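Local structure of quinonprotein alcohol dehydrogenase-like protein (Bacteroides thetaiotaomicron VPI-5482, 4R5O) at residues Gly204-Asp209 and Leu213-Ile218; Ile278-Ala283 and Val288-Ser293. The protein is of unknown function but binds calcium and joins an immunoglobulin-like beta-sandwich to a seven-bladed beta-propeller of the YVTN-repeat type. One frame throughout, in Å; residues are numbered along the deposited sequence.

Contact 1 (Gly204-Asp209 and Leu213-Ile218); sequences GIRRID and LNNVRI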
loop_
_atom_site.group_PDB
_atom_site.type_symbol
_atom_site.label_atom_id
_atom_site.label_comp_id
_atom_site.label_asym_id
_atom_site.label_seq_id
_atom_site.Cartn_x
_atom_site.Cartn_y
_atom_site.Cartn_z
ATOM N N GLY A 204 -13.408 18.408 -6.527
ATOM C CA GLY A 204 -13.893 19.198 -5.400
ATOM C C GLY A 204 -13.625 18.412 -4.136
ATOM O O GLY A 204 -12.565 17.798 -4.032
ATOM N N ILE A 205 -14.578 18.379 -3.188
ATOM C CA ILE A 205 -14.414 17.655 -1.916
ATOM C C ILE A 205 -15.605 16.729 -1.677
ATOM O O ILE A 205 -16.768 17.163 -1.684
ATOM C CB ILE A 205 -14.231 18.603 -0.685
ATOM C CG1 ILE A 205 -13.121 19.645 -0.932
ATOM C CG2 ILE A 205 -14.003 17.794 0.611
ATOM C CD1 ILE A 205 -13.108 20.755 0.020
ATOM N N ARG A 206 -15.285 15.457 -1.392
ATOM C CA ARG A 206 -16.247 14.419 -1.035
ATOM C C ARG A 206 -15.924 13.855 0.317
ATOM O O ARG A 206 -14.763 13.535 0.561
ATOM C CB ARG A 206 -16.268 13.282 -2.064
ATOM C CG ARG A 206 -16.579 13.703 -3.462
ATOM C CD ARG A 206 -16.108 12.607 -4.363
ATOM N NE ARG A 206 -16.370 12.890 -5.770
ATOM C CZ ARG A 206 -17.457 12.483 -6.414
ATOM N NH1 ARG A 206 -18.400 11.788 -5.772
ATOM N NH2 ARG A 206 -17.619 12.769 -7.698
ATOM N N ARG A 207 -16.926 13.733 1.198
ATOM C CA ARG A 207 -16.749 13.065 2.484
ATOM C C ARG A 207 -17.109 11.637 2.297
ATOM O O ARG A 207 -18.159 11.366 1.731
ATOM C CB ARG A 207 -17.585 13.717 3.606
ATOM C CG ARG A 207 -17.390 13.039 4.977
ATOM C CD ARG A 207 -18.247 13.633 6.070
ATOM N NE ARG A 207 -19.679 13.525 5.788
ATOM C CZ ARG A 207 -20.451 14.535 5.386
ATOM N NH1 ARG A 207 -19.950 15.763 5.269
ATOM N NH2 ARG A 207 -21.735 14.334 5.136
ATOM N N ILE A 208 -16.273 10.725 2.742
ATOM C CA ILE A 208 -16.576 9.295 2.643
ATOM C C ILE A 208 -16.679 8.717 4.084
ATOM O O ILE A 208 -15.878 9.062 4.958
ATOM C CB ILE A 208 -15.541 8.515 1.744
ATOM C CG1 ILE A 208 -15.965 7.018 1.549
ATOM C CG2 ILE A 208 -14.066 8.672 2.211
ATOM C CD1 ILE A 208 -15.426 6.332 0.330
ATOM N N ASP A 209 -17.719 7.898 4.329
ATOM C CA ASP A 209 -17.909 7.184 5.601
ATOM C C ASP A 209 -17.044 5.943 5.532
ATOM O O ASP A 209 -17.217 5.145 4.617
ATOM C CB ASP A 209 -19.405 6.874 5.831
ATOM C CG ASP A 209 -19.747 6.224 7.161
ATOM O OD1 ASP A 209 -19.194 5.138 7.458
ATOM O OD2 ASP A 209 -20.643 6.736 7.850
ATOM N N LEU A 213 -19.096 3.349 3.410
ATOM C CA LEU A 213 -18.378 3.760 2.205
ATOM C C LEU A 213 -19.298 4.626 1.299
ATOM O O LEU A 213 -18.998 4.821 0.116
ATOM C CB LEU A 213 -17.763 2.579 1.418
ATOM C CG LEU A 213 -16.685 1.770 2.160
ATOM C CD1 LEU A 213 -16.000 0.814 1.230
ATOM C CD2 LEU A 213 -15.607 2.684 2.739
ATOM N N ASN A 214 -20.349 5.242 1.889
ATOM C CA ASN A 214 -21.152 6.227 1.180
ATOM C C ASN A 214 -20.374 7.518 1.149
ATOM O O ASN A 214 -19.627 7.780 2.092
ATOM C CB ASN A 214 -22.545 6.410 1.808
ATOM C CG ASN A 214 -23.517 5.267 1.527
ATOM O OD1 ASN A 214 -23.602 4.707 0.409
ATOM N ND2 ASN A 214 -24.349 4.959 2.511
ATOM N N ASN A 215 -20.482 8.288 0.055
ATOM C CA ASN A 215 -19.775 9.560 -0.059
ATOM C C ASN A 215 -20.768 10.666 -0.369
ATOM O O ASN A 215 -21.821 10.419 -0.948
ATOM C CB ASN A 215 -18.631 9.537 -1.097
ATOM C CG ASN A 215 -19.055 9.547 -2.529
ATOM O OD1 ASN A 215 -19.156 10.612 -3.174
ATOM N ND2 ASN A 215 -19.277 8.368 -3.061
ATOM N N VAL A 216 -20.453 11.876 0.096
ATOM C CA VAL A 216 -21.263 13.090 -0.081
ATOM C C VAL A 216 -20.370 14.081 -0.761
ATOM O O VAL A 216 -19.261 14.322 -0.287
ATOM C CB VAL A 216 -21.871 13.635 1.251
ATOM C CG1 VAL A 216 -22.628 14.938 1.030
ATOM C CG2 VAL A 216 -22.766 12.602 1.938
ATOM N N ARG A 217 -20.829 14.635 -1.878
ATOM C CA ARG A 217 -20.089 15.640 -2.623
ATOM C C ARG A 217 -20.415 17.011 -2.007
ATOM O O ARG A 217 -21.474 17.573 -2.259
ATOM C CB ARG A 217 -20.445 15.530 -4.115
ATOM C CG ARG A 217 -19.510 16.253 -5.026
ATOM C CD ARG A 217 -19.757 15.914 -6.476
ATOM N NE ARG A 217 -18.802 16.639 -7.314
ATOM C CZ ARG A 217 -18.787 16.600 -8.636
ATOM N NH1 ARG A 217 -19.691 15.887 -9.295
ATOM N NH2 ARG A 217 -17.882 17.290 -9.315
ATOM N N ILE A 218 -19.514 17.499 -1.142
ATOM C CA ILE A 218 -19.672 18.746 -0.384
ATOM C C ILE A 218 -19.344 19.955 -1.254
ATOM O O ILE A 218 -20.138 20.872 -1.376
ATOM C CB ILE A 218 -18.762 18.704 0.855
ATOM C CG1 ILE A 218 -19.154 17.578 1.803
ATOM C CG2 ILE A 218 -18.782 20.045 1.567
ATOM C CD1 ILE A 218 -17.964 17.284 2.754
#
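The outer beta hairpin of a four-stranded propeller blade brings R206 and R207 of strand 204-209 against N215, V216 and R217 of the returning strand. R207 and V216 form the antiparallel hydrogen-bonded pair, R207 N giving to V216 O at 2.8 Å and V216 N to R207 O at 2.9 Å; D209 N to N214 O extends the pairing toward the turn. On the face carrying R206, N215 and R217, the R206 side chain lies beside that of N215 and donates from NH1 to N215 OD1 (3.0 Å). The oxygen sits in the guanidinium plane, while the donor is tilted 28° from the amide carbonyl plane. R217 CD packs over one face of the R206 guanidinium, 4.0 Å from R206 NH2, with the two guanidinium planes 18° apart. D203 makes a salt bridge to R206 and a long, weak ion pair with R217, which would offset their like charges. Cutting R206 back to alanine is likely to leave N215 OD1 without this donor and D203 without its salt bridge. This strand pair ends the blade: 215-220 is its outermost strand, and 204-209 is bonded on its other side to 197-201. On the opposite face R207, its CG turned directly away from the backbone N (chi1 -179°) and its chain bent at chi3, sets NH1 3.5 Å from I218 CD1; the same nitrogen bonds to the carbonyls of L256 and A259.

Contact 2 (Ile278-Ala283 and Val288-Ser293); sequences INFVLA and VYTLES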
loop_
_atom_site.group_PDB
_atom_site.type_symbol
_atom_site.label_atom_id
_atom_site.label_comp_id
_atom_site.label_asym_id
_atom_site.label_seq_id
_atom_site.Cartn_x
_atom_site.Cartn_y
_atom_site.Cartn_z
ATOM N N ILE A 278 3.916 18.848 -2.887
ATOM C CA ILE A 278 4.744 18.657 -1.694
ATOM C C ILE A 278 3.792 18.279 -0.549
ATOM O O ILE A 278 2.653 18.745 -0.483
ATOM C CB ILE A 278 5.687 19.847 -1.341
ATOM C CG1 ILE A 278 6.707 19.497 -0.213
ATOM C CG2 ILE A 278 4.930 21.099 -1.049
ATOM C CD1 ILE A 278 7.657 18.272 -0.442
ATOM N N ASN A 279 4.256 17.368 0.304
ATOM C CA ASN A 279 3.477 16.864 1.414
ATOM C C ASN A 279 3.712 17.685 2.690
ATOM O O ASN A 279 4.474 18.643 2.700
ATOM C CB ASN A 279 3.829 15.379 1.653
ATOM C CG ASN A 279 5.234 15.087 2.052
ATOM O OD1 ASN A 279 6.191 15.755 1.640
ATOM N ND2 ASN A 279 5.387 14.041 2.847
ATOM N N PHE A 280 2.978 17.313 3.741
ATOM C CA PHE A 280 3.039 17.835 5.105
ATOM C C PHE A 280 3.510 16.741 6.020
ATOM O O PHE A 280 2.965 15.630 5.957
ATOM C CB PHE A 280 1.675 18.375 5.563
ATOM C CG PHE A 280 1.081 19.432 4.678
ATOM C CD1 PHE A 280 0.360 19.086 3.551
ATOM C CD2 PHE A 280 1.211 20.777 4.991
ATOM C CE1 PHE A 280 -0.162 20.068 2.707
ATOM C CE2 PHE A 280 0.676 21.758 4.159
ATOM C CZ PHE A 280 -0.014 21.396 3.024
ATOM N N VAL A 281 4.515 17.016 6.849
ATOM C CA VAL A 281 5.002 15.988 7.761
ATOM C C VAL A 281 4.902 16.508 9.199
ATOM O O VAL A 281 5.194 17.672 9.469
ATOM C CB VAL A 281 6.450 15.492 7.427
ATOM C CG1 VAL A 281 6.504 14.802 6.068
ATOM C CG2 VAL A 281 7.493 16.608 7.493
ATOM N N LEU A 282 4.476 15.635 10.111
ATOM C CA LEU A 282 4.452 15.945 11.541
ATOM C C LEU A 282 5.816 15.579 12.109
ATOM O O LEU A 282 6.188 14.408 12.056
ATOM C CB LEU A 282 3.297 15.232 12.273
ATOM C CG LEU A 282 3.230 15.466 13.794
ATOM C CD1 LEU A 282 2.798 16.922 14.136
ATOM C CD2 LEU A 282 2.314 14.468 14.450
ATOM N N ALA A 283 6.598 16.580 12.557
ATOM C CA ALA A 283 7.955 16.357 13.080
ATOM C C ALA A 283 7.933 16.081 14.581
ATOM O O ALA A 283 6.873 16.187 15.209
ATOM C CB ALA A 283 8.841 17.538 12.784
ATOM N N VAL A 288 3.999 20.772 12.203
ATOM C CA VAL A 288 3.822 20.292 10.837
ATOM C C VAL A 288 4.707 21.118 9.959
ATOM O O VAL A 288 4.763 22.336 10.107
ATOM C CB VAL A 288 2.341 20.303 10.392
ATOM C CG1 VAL A 288 2.190 20.207 8.874
ATOM C CG2 VAL A 288 1.598 19.168 11.086
ATOM N N TYR A 289 5.411 20.441 9.049
ATOM C CA TYR A 289 6.323 21.048 8.103
ATOM C C TYR A 289 5.935 20.764 6.690
ATOM O O TYR A 289 5.541 19.653 6.362
ATOM C CB TYR A 289 7.757 20.533 8.335
ATOM C CG TYR A 289 8.407 21.032 9.597
ATOM C CD1 TYR A 289 8.079 20.489 10.835
ATOM C CD2 TYR A 289 9.450 21.952 9.546
ATOM C CE1 TYR A 289 8.697 20.929 12.006
ATOM C CE2 TYR A 289 10.089 22.391 10.708
ATOM C CZ TYR A 289 9.709 21.873 11.935
ATOM O OH TYR A 289 10.367 22.274 13.064
ATOM N N THR A 290 6.107 21.750 5.832
ATOM C CA THR A 290 5.930 21.613 4.395
ATOM C C THR A 290 7.000 22.496 3.754
ATOM O O THR A 290 7.850 23.016 4.455
ATOM C CB THR A 290 4.488 21.924 3.963
ATOM O OG1 THR A 290 4.306 21.489 2.604
ATOM C CG2 THR A 290 4.091 23.407 4.143
ATOM N N LEU A 291 6.976 22.625 2.437
ATOM C CA LEU A 291 7.890 23.481 1.682
ATOM C C LEU A 291 7.137 24.588 0.966
ATOM O O LEU A 291 5.968 24.431 0.578
ATOM C CB LEU A 291 8.714 22.683 0.646
ATOM C CG LEU A 291 9.592 21.537 1.104
ATOM C CD1 LEU A 291 10.287 20.963 -0.071
ATOM C CD2 LEU A 291 10.616 21.959 2.142
ATOM N N GLU A 292 7.835 25.693 0.771
ATOM C CA GLU A 292 7.361 26.855 0.041
ATOM C C GLU A 292 8.282 27.040 -1.135
ATOM O O GLU A 292 9.497 26.838 -1.008
ATOM C CB GLU A 292 7.309 28.087 0.960
ATOM C CG GLU A 292 6.807 29.344 0.270
ATOM C CD GLU A 292 6.689 30.547 1.163
ATOM O OE1 GLU A 292 7.636 30.804 1.937
ATOM O OE2 GLU A 292 5.677 31.274 1.043
ATOM N N SER A 293 7.716 27.380 -2.286
ATOM C CA SER A 293 8.493 27.579 -3.503
ATOM C C SER A 293 9.129 28.967 -3.470
ATOM O O SER A 293 8.467 29.937 -3.134
ATOM C CB SER A 293 7.617 27.371 -4.737
ATOM O OG SER A 293 7.137 26.027 -4.778
#
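T290 reaches across to N279 and F280 with its hydroxyl and its methyl. OG1, anti to the backbone N (chi1 -167°), donates to N279 O at 2.9 Å, approaching from above the carbonyl plane, 41° out of it. The same oxygen stands over one face of the F280 ring, offset toward the rim, and T290 CB meets F280 CD2 at 3.6 Å. V288 CG1 touches F280 CB at 3.8 Å. At the I278 end, I278 CG1 lies 3.8 Å from L291 CG, the two side chains crossing at about a right angle. On the other face of the hairpin V281 CG2 packs on Y289 CB; past this pair, A283 CB approaches the Y289 ring obliquely, 3.5 Å from Y289 CE1. Behind these side chains, V281 and Y289 form an antiparallel hydrogen-bonded pair: V281 N to Y289 O is 2.9 Å and Y289 N to V281 O is 2.8 Å. Farther out, Y289 OH is hydrogen-bonded to D285 OD2 in the connecting turn, and M331 N to N279 OD1. Strand 281-282 edges a four-stranded propeller blade, with 288-294 bonded on its far side to 297-303; I230 of strand 228-232 packs on F280 and V288, and I272 of strand 272-274 on T290.

Contact 1 precedes contact 2 along the chain; their centres are 25 Å apart and their nearest atoms about 13 Å, so they do not meet directly. Each is an antiparallel hairpin in its own four-stranded blade of the propeller: 204-209 with 215-220 are the third and fourth strands of one blade, while 281-282 with 288-294 are the first and second of a later one. The sheet built from strands 228-232 to 272-274 comes between them in sequence and touches both, through L256 and A259 on the connection after 246-252 at contact 1 and through I230 and I272 at contact 2, so that it links the last hairpin of one blade to the first of the other.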